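Local coordinates for protein amine Dehydrogenase (Pseudomonas putida, PDB 1JMX) that probably transfers electrons through its two covalently attached c-type hemes, as the heme-bearing alpha subunit of a quinohemoprotein amine dehydrogenase, at residues K364-S375 and R392-K400. Numbering follows the deposited sequence.
Sequences KVEEVKVVPAFS and RFEAEAWGK. With NI (nickel (II) ion), chain D.
Val-368 CG1 packs on Ala-395 CB and Val-370 CG1 on Phe-393, on the buried face of two antiparallel strands. Val-365 CG1, anti to its own N (chi1 -177°), reaches Ala-397 CB at 3.8 Å, and Val-370 CG1 comes obliquely to the Phe-393 ring, CD2 being 4.0 Å away. Leu-412 and Leu-470 cover the Val-365 end, Val-466 and Met-481 the Phe-393 end. Past the cis peptide before Pro-372, Pro-372 CD also lies against Phe-393 CD2, and Ser-375 OG stands 3.4 Å from CE2 of the same ring.

Backbone hydrogen bonds join the 367-371 strand to 394-400 in the paired sets Val-371/Glu-394, Lys-369/Glu-396 and Glu-367/Trp-398. At the last pair the regular pattern breaks into a classic beta bulge: Trp-398 O accepts from both Glu-366 N (2.8 Å) and Glu-367 N (3.0 Å). The strands belong to the sheet of domain IV, an immunoglobulin-like (E-set) domain by family, away from the hemes.

The other face is mostly polar and more exposed, though Val-371 CG2 packs on Glu-396 CB. Lys-369 lays its CE over one face of the Trp-398 indole, 3.8 Å from the five-membered ring centroid; its chain then bends (chi4 -54°) to bring NZ into a salt bridge with Glu-367 OE2, on its anti lone pair. The other oxygen, OE1, binds a nickel ion that also holds two waters. Trp-398 NE1 donates in its ring plane to Glu-396 OE1 (2.8 Å), meeting it from above the carboxylate plane, while Glu-396 OE2 pairs with Arg-408. At the bulge end, Lys-400 NZ forms a salt bridge with Glu-366 OE1 (2.6 Å), and a water links that oxygen to Gly-399 O.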
loop_
_atom_site.group_PDB
_atom_site.type_symbol
_atom_site.label_atom_id
_atom_site.label_comp_id
_atom_site.label_asym_id
_atom_site.label_seq_id
_atom_site.Cartn_x
_atom_site.Cartn_y
_atom_site.Cartn_z
ATOM N N LYS A 364 36.982 -17.669 15.276
ATOM C CA LYS A 364 35.850 -18.524 14.940
ATOM C C LYS A 364 34.533 -17.758 14.947
ATOM O O LYS A 364 34.343 -16.828 15.734
ATOM C CB LYS A 364 35.740 -19.689 15.931
ATOM C CG LYS A 364 35.646 -19.269 17.401
ATOM C CD LYS A 364 34.648 -20.134 18.180
ATOM C CE LYS A 364 33.194 -19.771 17.824
ATOM N NZ LYS A 364 32.191 -20.724 18.399
ATOM N N VAL A 365 33.619 -18.179 14.078
ATOM C CA VAL A 365 32.310 -17.552 13.988
ATOM C C VAL A 365 31.377 -18.265 14.959
ATOM O O VAL A 365 31.257 -19.495 14.957
ATOM C CB VAL A 365 31.735 -17.595 12.552
ATOM C CG1 VAL A 365 30.416 -16.856 12.510
ATOM C CG2 VAL A 365 32.709 -16.965 11.568
ATOM N N GLU A 366 30.729 -17.463 15.792
ATOM C CA GLU A 366 29.820 -17.935 16.827
ATOM C C GLU A 366 28.334 -17.821 16.466
ATOM O O GLU A 366 27.567 -18.775 16.612
ATOM C CB GLU A 366 30.099 -17.097 18.067
ATOM C CG GLU A 366 29.670 -17.672 19.373
ATOM C CD GLU A 366 30.176 -16.821 20.523
ATOM O OE1 GLU A 366 29.771 -15.632 20.612
ATOM O OE2 GLU A 366 31.006 -17.333 21.315
ATOM N N GLU A 367 27.945 -16.650 15.978
ATOM C CA GLU A 367 26.558 -16.362 15.643
ATOM C C GLU A 367 26.428 -15.756 14.240
ATOM O O GLU A 367 27.309 -15.019 13.789
ATOM C CB GLU A 367 26.017 -15.411 16.722
ATOM C CG GLU A 367 24.980 -14.401 16.281
ATOM C CD GLU A 367 23.589 -14.976 16.174
ATOM O OE1 GLU A 367 23.433 -16.210 16.217
ATOM O OE2 GLU A 367 22.638 -14.182 16.050
ATOM N N VAL A 368 25.342 -16.083 13.545
ATOM C CA VAL A 368 25.113 -15.561 12.199
ATOM C C VAL A 368 23.751 -14.892 12.081
ATOM O O VAL A 368 22.744 -15.441 12.529
ATOM C CB VAL A 368 25.195 -16.671 11.139
ATOM C CG1 VAL A 368 25.003 -16.088 9.751
ATOM C CG2 VAL A 368 26.525 -17.373 11.229
ATOM N N LYS A 369 23.731 -13.704 11.478
ATOM C CA LYS A 369 22.498 -12.947 11.278
ATOM C C LYS A 369 22.259 -12.669 9.800
ATOM O O LYS A 369 23.153 -12.215 9.096
ATOM C CB LYS A 369 22.549 -11.613 12.028
ATOM C CG LYS A 369 22.716 -11.743 13.523
ATOM C CD LYS A 369 22.778 -10.385 14.187
ATOM C CE LYS A 369 23.195 -10.508 15.630
ATOM N NZ LYS A 369 22.321 -11.459 16.367
ATOM N N VAL A 370 21.052 -12.962 9.330
ATOM C CA VAL A 370 20.698 -12.698 7.943
ATOM C C VAL A 370 20.261 -11.239 7.839
ATOM O O VAL A 370 19.434 -10.768 8.621
ATOM C CB VAL A 370 19.565 -13.626 7.441
ATOM C CG1 VAL A 370 19.103 -13.200 6.053
ATOM C CG2 VAL A 370 20.050 -15.059 7.409
ATOM N N VAL A 371 20.841 -10.534 6.879
ATOM C CA VAL A 371 20.557 -9.132 6.641
ATOM C C VAL A 371 20.029 -8.946 5.213
ATOM O O VAL A 371 20.680 -9.353 4.254
ATOM C CB VAL A 371 21.838 -8.298 6.828
ATOM C CG1 VAL A 371 21.623 -6.874 6.380
ATOM C CG2 VAL A 371 22.271 -8.342 8.284
ATOM N N PRO A 372 18.821 -8.365 5.063
ATOM C CA PRO A 372 17.946 -7.886 6.142
ATOM C C PRO A 372 17.222 -9.037 6.854
ATOM O O PRO A 372 16.977 -10.088 6.257
ATOM C CB PRO A 372 16.964 -6.984 5.393
ATOM C CG PRO A 372 16.817 -7.679 4.087
ATOM C CD PRO A 372 18.248 -8.022 3.747
ATOM N N ALA A 373 16.893 -8.835 8.129
ATOM C CA ALA A 373 16.202 -9.859 8.923
ATOM C C ALA A 373 14.792 -10.111 8.386
ATOM O O ALA A 373 14.302 -11.239 8.422
ATOM C CB ALA A 373 16.152 -9.447 10.391
ATOM N N PHE A 374 14.150 -9.041 7.915
ATOM C CA PHE A 374 12.812 -9.100 7.332
ATOM C C PHE A 374 12.787 -8.251 6.058
ATOM O O PHE A 374 13.330 -7.151 6.023
ATOM C CB PHE A 374 11.755 -8.589 8.316
ATOM C CG PHE A 374 10.350 -8.642 7.772
ATOM C CD1 PHE A 374 9.685 -9.860 7.643
ATOM C CD2 PHE A 374 9.698 -7.481 7.365
ATOM C CE1 PHE A 374 8.392 -9.924 7.118
ATOM C CE2 PHE A 374 8.402 -7.532 6.839
ATOM C CZ PHE A 374 7.749 -8.755 6.716
ATOM N N SER A 375 12.173 -8.776 5.005
ATOM C CA SER A 375 12.099 -8.052 3.743
ATOM C C SER A 375 10.912 -8.485 2.892
ATOM O O SER A 375 10.303 -9.527 3.131
ATOM C CB SER A 375 13.402 -8.213 2.949
ATOM O OG SER A 375 13.577 -9.543 2.498
ATOM N N ARG A 392 17.348 -9.695 -1.536
ATOM C CA ARG A 392 18.809 -9.734 -1.628
ATOM C C ARG A 392 19.347 -9.832 -0.224
ATOM O O ARG A 392 19.073 -8.973 0.614
ATOM C CB ARG A 392 19.335 -8.500 -2.344
ATOM C CG ARG A 392 18.993 -8.493 -3.815
ATOM C CD ARG A 392 19.517 -7.247 -4.471
ATOM N NE ARG A 392 19.657 -7.452 -5.903
ATOM C CZ ARG A 392 20.783 -7.836 -6.488
ATOM N NH1 ARG A 392 21.876 -8.050 -5.763
ATOM N NH2 ARG A 392 20.805 -8.035 -7.795
ATOM N N PHE A 393 20.119 -10.880 0.037
ATOM C CA PHE A 393 20.600 -11.099 1.385
ATOM C C PHE A 393 22.087 -11.218 1.579
ATOM O O PHE A 393 22.837 -11.490 0.648
ATOM C CB PHE A 393 19.912 -12.329 1.972
ATOM C CG PHE A 393 18.430 -12.326 1.793
ATOM C CD1 PHE A 393 17.852 -12.942 0.687
ATOM C CD2 PHE A 393 17.611 -11.686 2.708
ATOM C CE1 PHE A 393 16.473 -12.917 0.495
ATOM C CE2 PHE A 393 16.232 -11.655 2.526
ATOM C CZ PHE A 393 15.663 -12.271 1.417
ATOM N N GLU A 394 22.487 -11.063 2.832
ATOM C CA GLU A 394 23.874 -11.148 3.228
ATOM C C GLU A 394 23.909 -11.871 4.588
ATOM O O GLU A 394 22.947 -11.803 5.355
ATOM C CB GLU A 394 24.427 -9.730 3.347
ATOM C CG GLU A 394 25.894 -9.604 3.093
ATOM C CD GLU A 394 26.258 -9.539 1.627
ATOM O OE1 GLU A 394 25.903 -8.544 0.962
ATOM O OE2 GLU A 394 26.944 -10.461 1.151
ATOM N N ALA A 395 24.969 -12.631 4.848
ATOM C CA ALA A 395 25.098 -13.343 6.122
ATOM C C ALA A 395 26.114 -12.624 6.995
ATOM O O ALA A 395 27.302 -12.596 6.684
ATOM C CB ALA A 395 25.518 -14.782 5.892
ATOM N N GLU A 396 25.623 -11.987 8.053
ATOM C CA GLU A 396 26.456 -11.238 8.983
ATOM C C GLU A 396 27.004 -12.096 10.124
ATOM O O GLU A 396 26.258 -12.573 10.969
ATOM C CB GLU A 396 25.657 -10.068 9.533
ATOM C CG GLU A 396 26.364 -9.240 10.567
ATOM C CD GLU A 396 25.408 -8.300 11.246
ATOM O OE1 GLU A 396 24.473 -8.792 11.907
ATOM O OE2 GLU A 396 25.562 -7.074 11.099
ATOM N N ALA A 397 28.326 -12.242 10.152
ATOM C CA ALA A 397 29.021 -13.052 11.150
ATOM C C ALA A 397 29.389 -12.315 12.430
ATOM O O ALA A 397 29.794 -11.159 12.395
ATOM C CB ALA A 397 30.263 -13.670 10.534
ATOM N N TRP A 398 29.256 -13.020 13.552
ATOM C CA TRP A 398 29.580 -12.487 14.871
ATOM C C TRP A 398 30.397 -13.484 15.672
ATOM O O TRP A 398 30.162 -14.689 15.627
ATOM C CB TRP A 398 28.319 -12.165 15.674
ATOM C CG TRP A 398 27.522 -11.059 15.115
ATOM C CD1 TRP A 398 26.701 -11.114 14.031
ATOM C CD2 TRP A 398 27.474 -9.710 15.592
ATOM N NE1 TRP A 398 26.146 -9.886 13.797
ATOM C CE2 TRP A 398 26.598 -9.000 14.740
ATOM C CE3 TRP A 398 28.086 -9.030 16.661
ATOM C CZ2 TRP A 398 26.314 -7.642 14.917
ATOM C CZ3 TRP A 398 27.803 -7.671 16.839
ATOM C CH2 TRP A 398 26.923 -6.994 15.967
ATOM N N GLY A 399 31.325 -12.956 16.456
ATOM C CA GLY A 399 32.161 -13.793 17.291
ATOM C C GLY A 399 32.419 -13.053 18.580
ATOM O O GLY A 399 31.608 -12.230 19.014
ATOM N N LYS A 400 33.545 -13.346 19.207
ATOM C CA LYS A 400 33.903 -12.680 20.444
ATOM C C LYS A 400 35.363 -12.315 20.394
ATOM O O LYS A 400 36.179 -13.067 19.856
ATOM C CB LYS A 400 33.629 -13.579 21.654
ATOM C CG LYS A 400 32.162 -13.662 22.044
ATOM C CD LYS A 400 32.012 -14.248 23.427
ATOM C CE LYS A 400 30.576 -14.110 23.941
ATOM N NZ LYS A 400 29.592 -14.893 23.144
HETATM NI NI NI D . 22.013 -17.496 15.975
HETATM O O HOH W 1 34.509 -15.982 18.561
HETATM O O HOH W 2 29.215 -13.235 19.649
HETATM O O HOH W 3 15.523 -8.279 0.478
HETATM O O HOH W 4 20.415 -18.776 15.561
HETATM O O HOH W 5 23.421 -19.176 15.691
#